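Local coordinates for protein YghZ aldo-keto reductase (Escherichia coli, PDB 3N6Q) that probably reduces aldehydes and ketones to alcohols with a nicotinamide cofactor, as a TIM-barrel member of the aldo-keto reductase family, at residues Asn197-Arg201 with Ile328-Ile332; Ser266-Leu270 with His331-Leu337. All blocks are in the same frame, centred on the assembly; numbering follows the deposited sequence. Where two conformers were deposited one is given.

Contact 1: Asn197-Arg201 with Ile328-Ile332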
ATOM      1  N   ASN B 197      -3.577 -32.288  23.073  1.00 18.48           N
ATOM      2  CA  ASN B 197      -4.305 -33.535  22.946  1.00 20.67           C
ATOM      3  C   ASN B 197      -4.548 -34.083  24.358  1.00 21.88           C
ATOM      4  O   ASN B 197      -4.170 -33.465  25.376  1.00 19.38           O
ATOM      5  CB  ASN B 197      -3.501 -34.568  22.102  1.00 18.12           C
ATOM      6  CG  ASN B 197      -2.051 -34.769  22.597  1.00 22.63           C
ATOM      7  OD1 ASN B 197      -1.815 -35.279  23.686  1.00 22.64           O
ATOM      8  ND2 ASN B 197      -1.072 -34.423  21.743  1.00 21.47           N
ATOM      9  N   LEU B 198      -5.057 -35.303  24.416  1.00 23.55           N
ATOM     10  CA  LEU B 198      -5.431 -35.844  25.713  1.00 24.08           C
ATOM     11  C   LEU B 198      -4.233 -35.976  26.645  1.00 24.57           C
ATOM     12  O   LEU B 198      -4.379 -35.824  27.854  1.00 25.43           O
ATOM     13  CB  LEU B 198      -6.086 -37.216  25.529  1.00 25.04           C
ATOM     14  CG  LEU B 198      -7.600 -37.289  25.557  1.00 25.89           C
ATOM     15  CD1 LEU B 198      -7.930 -38.767  25.364  1.00 23.67           C
ATOM     16  CD2 LEU B 198      -8.143 -36.846  26.905  1.00 27.10           C
ATOM     17  N   LEU B 199      -3.049 -36.208  26.079  1.00 23.62           N
ATOM     18  CA  LEU B 199      -1.851 -36.498  26.845  1.00 24.24           C
ATOM     19  C   LEU B 199      -1.008 -35.256  27.044  1.00 26.73           C
ATOM     20  O   LEU B 199       0.005 -35.314  27.710  1.00 29.01           O
ATOM     21  CB  LEU B 199      -0.985 -37.556  26.135  1.00 24.98           C
ATOM     22  CG  LEU B 199      -1.824 -38.788  25.773  1.00 26.63           C
ATOM     23  CD1 LEU B 199      -0.878 -39.834  25.254  1.00 26.40           C
ATOM     24  CD2 LEU B 199      -2.554 -39.285  27.027  1.00 28.80           C
ATOM     25  N   ASN B 200      -1.391 -34.152  26.407  1.00 25.48           N
ATOM     26  CA  ASN B 200      -0.545 -32.956  26.449  1.00 24.53           C
ATOM     27  C   ASN B 200      -1.378 -31.713  26.687  1.00 25.11           C
ATOM     28  O   ASN B 200      -1.984 -31.154  25.749  1.00 22.17           O
ATOM     29  CB  ASN B 200       0.329 -32.817  25.190  1.00 22.82           C
ATOM     30  CG  ASN B 200       1.227 -31.589  25.267  1.00 26.76           C
ATOM     31  OD1 ASN B 200       1.177 -30.835  26.244  1.00 26.29           O
ATOM     32  ND2 ASN B 200       1.984 -31.353  24.235  1.00 26.19           N
ATOM     33  N   ARG B 201      -1.512 -31.343  27.960  1.00 23.10           N
ATOM     34  CA  ARG B 201      -2.426 -30.269  28.318  1.00 23.96           C
ATOM     35  C   ARG B 201      -1.749 -29.006  28.780  1.00 20.93           C
ATOM     36  O   ARG B 201      -2.356 -28.216  29.463  1.00 21.93           O
ATOM     37  CB  ARG B 201      -3.477 -30.710  29.346  1.00 24.66           C
ATOM     38  CG  ARG B 201      -4.119 -32.000  28.855  1.00 29.85           C
ATOM     39  CD  ARG B 201      -5.430 -32.182  29.425  1.00 27.61           C
ATOM     40  NE  ARG B 201      -5.727 -33.580  29.368  1.00 33.57           N
ATOM     41  CZ  ARG B 201      -6.622 -34.138  30.150  1.00 34.97           C
ATOM     42  NH1 ARG B 201      -7.281 -33.352  31.017  1.00 30.75           N
ATOM     43  NH2 ARG B 201      -6.859 -35.450  30.036  1.00 30.05           N
ATOM     44  N   ILE B 328     -11.071 -40.575  32.576  1.00 21.40           N
ATOM     45  CA  ILE B 328     -10.022 -40.372  31.548  1.00 19.21           C
ATOM     46  C   ILE B 328      -8.762 -39.793  32.216  1.00 20.60           C
ATOM     47  O   ILE B 328      -7.671 -40.358  32.094  1.00 21.26           O
ATOM     48  CB  ILE B 328     -10.541 -39.424  30.442  1.00 19.02           C
ATOM     49  CG1 ILE B 328     -11.528 -40.211  29.560  1.00 20.51           C
ATOM     50  CG2 ILE B 328      -9.281 -38.791  29.594  1.00 18.88           C
ATOM     51  CD1 ILE B 328     -12.363 -39.330  28.579  1.00 17.80           C
ATOM     52  N   ASP B 329      -8.910 -38.721  32.989  1.00 21.81           N
ATOM     53  CA  ASP B 329      -7.743 -38.142  33.669  1.00 24.47           C
ATOM     54  C   ASP B 329      -7.071 -39.104  34.630  1.00 24.59           C
ATOM     55  O   ASP B 329      -5.838 -39.145  34.757  1.00 23.12           O
ATOM     56  CB  ASP B 329      -8.098 -36.861  34.412  1.00 25.04           C
ATOM     57  CG  ASP B 329      -8.396 -35.706  33.471  1.00 30.19           C
ATOM     58  OD1 ASP B 329      -8.278 -35.885  32.229  1.00 35.66           O
ATOM     59  OD2 ASP B 329      -8.807 -34.645  33.979  1.00 38.24           O
ATOM     60  N   GLN B 330      -7.871 -39.832  35.389  1.00 23.75           N
ATOM     61  CA  GLN B 330      -7.280 -40.809  36.267  1.00 24.76           C
ATOM     62  C   GLN B 330      -6.421 -41.881  35.551  1.00 23.45           C
ATOM     63  O   GLN B 330      -5.352 -42.255  36.067  1.00 24.98           O
ATOM     64  CB  GLN B 330      -8.372 -41.449  37.147  1.00 26.60           C
ATOM     65  CG  GLN B 330      -7.816 -42.396  38.231  1.00 31.79           C
ATOM     66  CD  GLN B 330      -7.232 -41.614  39.379  1.00 40.47           C
ATOM     67  OE1 GLN B 330      -7.907 -40.750  39.960  1.00 39.40           O
ATOM     68  NE2 GLN B 330      -5.949 -41.841  39.662  1.00 40.53           N
ATOM     69  N   HIS B 331      -6.905 -42.459  34.445  1.00 21.73           N
ATOM     70  CA  HIS B 331      -6.124 -43.452  33.698  1.00 22.07           C
ATOM     71  C   HIS B 331      -4.822 -42.793  33.232  1.00 23.46           C
ATOM     72  O   HIS B 331      -3.756 -43.431  33.243  1.00 24.96           O
ATOM     73  CB  HIS B 331      -6.865 -43.966  32.456  1.00 23.50           C
ATOM     74  CG  HIS B 331      -7.995 -44.891  32.767  1.00 25.96           C
ATOM     75  ND1 HIS B 331      -7.872 -45.935  33.660  1.00 26.68           N
ATOM     76  CD2 HIS B 331      -9.265 -44.931  32.302  1.00 22.26           C
ATOM     77  CE1 HIS B 331      -9.020 -46.594  33.718  1.00 25.26           C
ATOM     78  NE2 HIS B 331      -9.867 -46.026  32.877  1.00 24.04           N
ATOM     79  N   ILE B 332      -4.906 -41.517  32.878  1.00 23.50           N
ATOM     80  CA  ILE B 332      -3.677 -40.804  32.401  1.00 25.52           C
ATOM     81  C   ILE B 332      -2.633 -40.643  33.508  1.00 27.22           C
ATOM     82  O   ILE B 332      -1.474 -41.061  33.343  1.00 29.80           O
ATOM     83  CB  ILE B 332      -3.983 -39.494  31.645  1.00 24.76           C
ATOM     84  CG1 ILE B 332      -4.670 -39.827  30.310  1.00 18.95           C
ATOM     85  CG2 ILE B 332      -2.678 -38.686  31.350  1.00 26.25           C
ATOM     86  CD1 ILE B 332      -5.472 -38.629  29.721  1.00 24.99           C
TER
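Asp329 OD1 and Ile332 CD1 lie at the edge of the Arg201 guanidinium, near its plane, while Ile328 CG2 approaches it obliquely; guanidinium and carboxylate are turned 49° against each other. Arg201 NH2 makes the main bond of the salt bridge, 2.6 Å to Asp329 OD1, on the syn side of the carboxylate but 32° out of its plane; NH1 adds a weak bond to the same oxygen. Another part of the guanidinium edge faces Leu198, where NE donates 3.0 Å to the carbonyl O of Leu198, from above the carbonyl plane. These bonds, to the loop's own backbone and to the helix, probably restrict rotation of the group. Arginine suits the place because its chain, extended from CG to NE, carries several donors from the loop to helix 322-334. This joins the loop after barrel strand 191-193 to the C-terminal helix that aldo-keto reductases add to the eight-stranded barrel. The loop makes a type I turn from Asn197 to Asn200, and Asn197 OD1 closes an Asx turn by accepting from Leu199 N at 2.8 Å, in the carbonyl plane on a lone pair. Beside the charged pair the contact is aliphatic. Leu198 and Ile328 cross at about a right angle, with Leu198 CD2 3.5 Å from Ile328 CG2, and Trp288 of helix 281-289 packs on both. With CG1 anti to its carbonyl carbon (chi1 -68°), Ile332 extends CD1 to within 3.5 Å of Arg201 NH2, while Leu199 CD2 lies 3.9 Å from Ile332 CG1.

Contact 2: Ser266-Leu270 with His331-Leu337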
ATOM      1  N   SER B 266      -2.584 -48.226  30.699  1.00 25.67           N
ATOM      2  CA  SER B 266      -3.504 -47.104  30.665  1.00 25.61           C
ATOM      3  C   SER B 266      -4.045 -46.824  29.279  1.00 25.68           C
ATOM      4  O   SER B 266      -5.198 -46.466  29.152  1.00 24.07           O
ATOM      5  CB  SER B 266      -2.888 -45.849  31.257  1.00 26.64           C
ATOM      6  OG  SER B 266      -2.916 -45.942  32.676  1.00 32.16           O
ATOM      7  N   LEU B 267      -3.230 -46.932  28.229  1.00 22.65           N
ATOM      8  CA  LEU B 267      -3.793 -46.744  26.878  1.00 23.57           C
ATOM      9  C   LEU B 267      -4.859 -47.796  26.521  1.00 22.94           C
ATOM     10  O   LEU B 267      -5.848 -47.474  25.833  1.00 18.98           O
ATOM     11  CB  LEU B 267      -2.714 -46.741  25.791  1.00 24.33           C
ATOM     12  CG  LEU B 267      -1.763 -45.551  25.877  1.00 23.94           C
ATOM     13  CD1 LEU B 267      -0.527 -45.916  25.055  1.00 24.22           C
ATOM     14  CD2 LEU B 267      -2.500 -44.303  25.284  1.00 25.05           C
ATOM     15  N   ARG B 268      -4.635 -49.037  26.980  1.00 21.82           N
ATOM     16  CA  ARG B 268      -5.613 -50.096  26.841  0.50 21.62           C
ATOM     17  C   ARG B 268      -6.929 -49.730  27.545  1.00 20.06           C
ATOM     18  O   ARG B 268      -7.979 -49.912  26.982  1.00 19.51           O
ATOM     19  CB  ARG B 268      -5.058 -51.448  27.330  0.50 23.19           C
ATOM     20  CG  ARG B 268      -3.932 -52.056  26.442  0.50 28.06           C
ATOM     21  CD  ARG B 268      -3.353 -53.409  26.963  0.50 32.46           C
ATOM     22  NE  ARG B 268      -1.996 -53.325  27.529  0.50 34.64           N
ATOM     23  CZ  ARG B 268      -1.670 -53.736  28.754  0.50 32.24           C
ATOM     24  NH1 ARG B 268      -2.609 -54.229  29.554  0.50 28.21           N
ATOM     25  NH2 ARG B 268      -0.415 -53.621  29.201  0.50 33.45           N
ATOM     26  N   LEU B 269      -6.857 -49.193  28.742  1.00 19.83           N
ATOM     27  CA  LEU B 269      -8.084 -48.846  29.483  1.00 20.52           C
ATOM     28  C   LEU B 269      -8.779 -47.625  28.847  1.00 21.00           C
ATOM     29  O   LEU B 269     -10.014 -47.569  28.727  1.00 20.74           O
ATOM     30  CB  LEU B 269      -7.732 -48.538  30.930  1.00 20.81           C
ATOM     31  CG  LEU B 269      -7.378 -49.772  31.779  1.00 22.78           C
ATOM     32  CD1 LEU B 269      -6.686 -49.287  33.097  1.00 28.83           C
ATOM     33  CD2 LEU B 269      -8.661 -50.557  32.059  1.00 24.30           C
ATOM     34  N   LEU B 270      -7.983 -46.693  28.340  1.00 18.72           N
ATOM     35  CA  LEU B 270      -8.595 -45.616  27.546  1.00 17.16           C
ATOM     36  C   LEU B 270      -9.311 -46.127  26.286  1.00 16.58           C
ATOM     37  O   LEU B 270     -10.427 -45.635  25.962  1.00 16.96           O
ATOM     38  CB  LEU B 270      -7.563 -44.530  27.203  1.00 16.40           C
ATOM     39  CG  LEU B 270      -7.106 -43.692  28.408  1.00 19.47           C
ATOM     40  CD1 LEU B 270      -5.786 -42.979  27.975  1.00 22.40           C
ATOM     41  CD2 LEU B 270      -8.227 -42.680  28.741  1.00 21.71           C
ATOM     42  N   HIS B 331      -6.905 -42.459  34.445  1.00 21.73           N
ATOM     43  CA  HIS B 331      -6.124 -43.452  33.698  1.00 22.07           C
ATOM     44  C   HIS B 331      -4.822 -42.793  33.232  1.00 23.46           C
ATOM     45  O   HIS B 331      -3.756 -43.431  33.243  1.00 24.96           O
ATOM     46  CB  HIS B 331      -6.865 -43.966  32.456  1.00 23.50           C
ATOM     47  CG  HIS B 331      -7.995 -44.891  32.767  1.00 25.96           C
ATOM     48  ND1 HIS B 331      -7.872 -45.935  33.660  1.00 26.68           N
ATOM     49  CD2 HIS B 331      -9.265 -44.931  32.302  1.00 22.26           C
ATOM     50  CE1 HIS B 331      -9.020 -46.594  33.718  1.00 25.26           C
ATOM     51  NE2 HIS B 331      -9.867 -46.026  32.877  1.00 24.04           N
ATOM     52  N   ILE B 332      -4.906 -41.517  32.878  1.00 23.50           N
ATOM     53  CA  ILE B 332      -3.677 -40.804  32.401  1.00 25.52           C
ATOM     54  C   ILE B 332      -2.633 -40.643  33.508  1.00 27.22           C
ATOM     55  O   ILE B 332      -1.474 -41.061  33.343  1.00 29.80           O
ATOM     56  CB  ILE B 332      -3.983 -39.494  31.645  1.00 24.76           C
ATOM     57  CG1 ILE B 332      -4.670 -39.827  30.310  1.00 18.95           C
ATOM     58  CG2 ILE B 332      -2.678 -38.686  31.350  1.00 26.25           C
ATOM     59  CD1 ILE B 332      -5.472 -38.629  29.721  1.00 24.99           C
ATOM     60  N   ALA B 333      -3.091 -40.205  34.669  1.00 27.97           N
ATOM     61  CA  ALA B 333      -2.260 -40.114  35.885  1.00 30.32           C
ATOM     62  C   ALA B 333      -1.698 -41.479  36.294  1.00 31.33           C
ATOM     63  O   ALA B 333      -0.477 -41.603  36.479  1.00 32.49           O
ATOM     64  CB  ALA B 333      -3.084 -39.499  37.039  1.00 28.87           C
ATOM     65  N   ASP B 334      -2.557 -42.506  36.388  1.00 30.45           N
ATOM     66  CA  ASP B 334      -2.112 -43.854  36.770  1.00 32.25           C
ATOM     67  C   ASP B 334      -1.049 -44.403  35.830  1.00 33.34           C
ATOM     68  O   ASP B 334      -0.202 -45.217  36.249  1.00 33.36           O
ATOM     69  CB  ASP B 334      -3.267 -44.871  36.787  1.00 31.01           C
ATOM     70  CG  ASP B 334      -4.262 -44.638  37.908  1.00 35.07           C
ATOM     71  OD1 ASP B 334      -4.034 -43.807  38.816  1.00 35.17           O
ATOM     72  OD2 ASP B 334      -5.320 -45.304  37.854  1.00 37.90           O
ATOM     73  N   GLY B 335      -1.177 -44.106  34.537  1.00 30.85           N
ATOM     74  CA  GLY B 335      -0.258 -44.678  33.561  1.00 32.03           C
ATOM     75  C   GLY B 335       0.964 -43.805  33.311  1.00 32.32           C
ATOM     76  O   GLY B 335       1.771 -44.130  32.449  1.00 32.62           O
ATOM     77  N   GLU B 336       1.023 -42.673  34.013  1.00 32.96           N
ATOM     78  CA  GLU B 336       2.017 -41.602  33.792  1.00 35.24           C
ATOM     79  C   GLU B 336       2.122 -41.133  32.350  1.00 33.54           C
ATOM     80  O   GLU B 336       3.217 -40.972  31.798  1.00 30.86           O
ATOM     81  CB  GLU B 336       3.371 -42.005  34.398  1.00 36.16           C
ATOM     82  CG  GLU B 336       3.211 -42.181  35.925  1.00 42.13           C
ATOM     83  CD  GLU B 336       4.514 -42.522  36.618  1.00 51.98           C
ATOM     84  OE1 GLU B 336       5.028 -41.665  37.368  1.00 52.38           O
ATOM     85  OE2 GLU B 336       5.015 -43.649  36.408  1.00 51.77           O
ATOM     86  N   LEU B 337       0.959 -40.952  31.730  1.00 31.49           N
ATOM     87  CA  LEU B 337       0.896 -40.672  30.306  1.00 33.45           C
ATOM     88  C   LEU B 337       1.092 -39.201  29.912  1.00 34.03           C
ATOM     89  O   LEU B 337       1.102 -38.889  28.721  1.00 36.13           O
ATOM     90  CB  LEU B 337      -0.391 -41.230  29.690  1.00 31.28           C
ATOM     91  CG  LEU B 337      -0.457 -42.744  29.430  1.00 33.08           C
ATOM     92  CD1 LEU B 337      -1.916 -43.168  29.146  1.00 29.66           C
ATOM     93  CD2 LEU B 337       0.457 -43.098  28.270  1.00 32.22           C
TER
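Ser266 and His331 are joined by a hydroxyl-to-backbone bond: Ser266 OG donates to His331 O at 2.7 Å, tilted 25° from the carbonyl plane. A first torsion of -78° sets OG anti to the serine's own carbonyl carbon and brings it to His331 O. The acceptor also receives Gly335 N, 3.0 Å from His331 O, and the two donors arrive from opposite faces of its plane. A small hydroxyl suits this close approach, since Ser266 OG is also just 3.1 Å from Gly335 CA; glycine, having no CB, allows it. The imidazole of His331 packs on Leu269 of helix 261-276: Leu269 CB sits over one face in a CH-pi contact, 3.7 Å from the ring centroid and 14° off the normal. Leu269 CD1 follows, reaching ND1 and CE1 of the ring, so an aliphatic chain lies against a flat, polarisable surface. Helices 261-276 and 322-334, packed here on each other, are the two extra helices of the aldo-keto reductase barrel. Helix 322-334 ends in a Schellman motif: Glu336 takes positive phi, Glu336 N bonds back to Ala333 O and Leu337 N to Ile332 O, and the chain turns to bring Leu337 back toward the neighbouring helix. That leucine is the apolar end of the contact. Its CG stands beside the backbone N, and CD1 enters among three residues of helix 261-276: Ser266 CB at 3.5 Å, Leu267 CG and Leu270 CD1. Leu270 and Leu337 meet tip to tip, CD1 to CD1 at 4.0 Å. The same Leu270 CD1 touches Ile332 CG1, the two side chains crossing at about a right angle, and Leu270 CG rests against His331 CB.

Overall arrangement
Contacts 1 and 2 lie on adjoining flanks of helix 322-334, their centres about 8 Å apart, and together they set its C-terminal half between the loop 197-201 and helix 261-276. Ile332 belongs to both, packing against the loop in contact 1 and against Leu270 in contact 2. The two also touch directly: Leu199 CB comes 3.6 Å from Leu337 O, and Ile328 CA lies 4.1 Å from Leu270 CD2. From the shared helix, contact 1 reaches a barrel loop and contact 2 the other extra helix. Their centres lie about 20 and 25 Å from the chain's centre, at the side of the barrel where the two additional helices of this family lie.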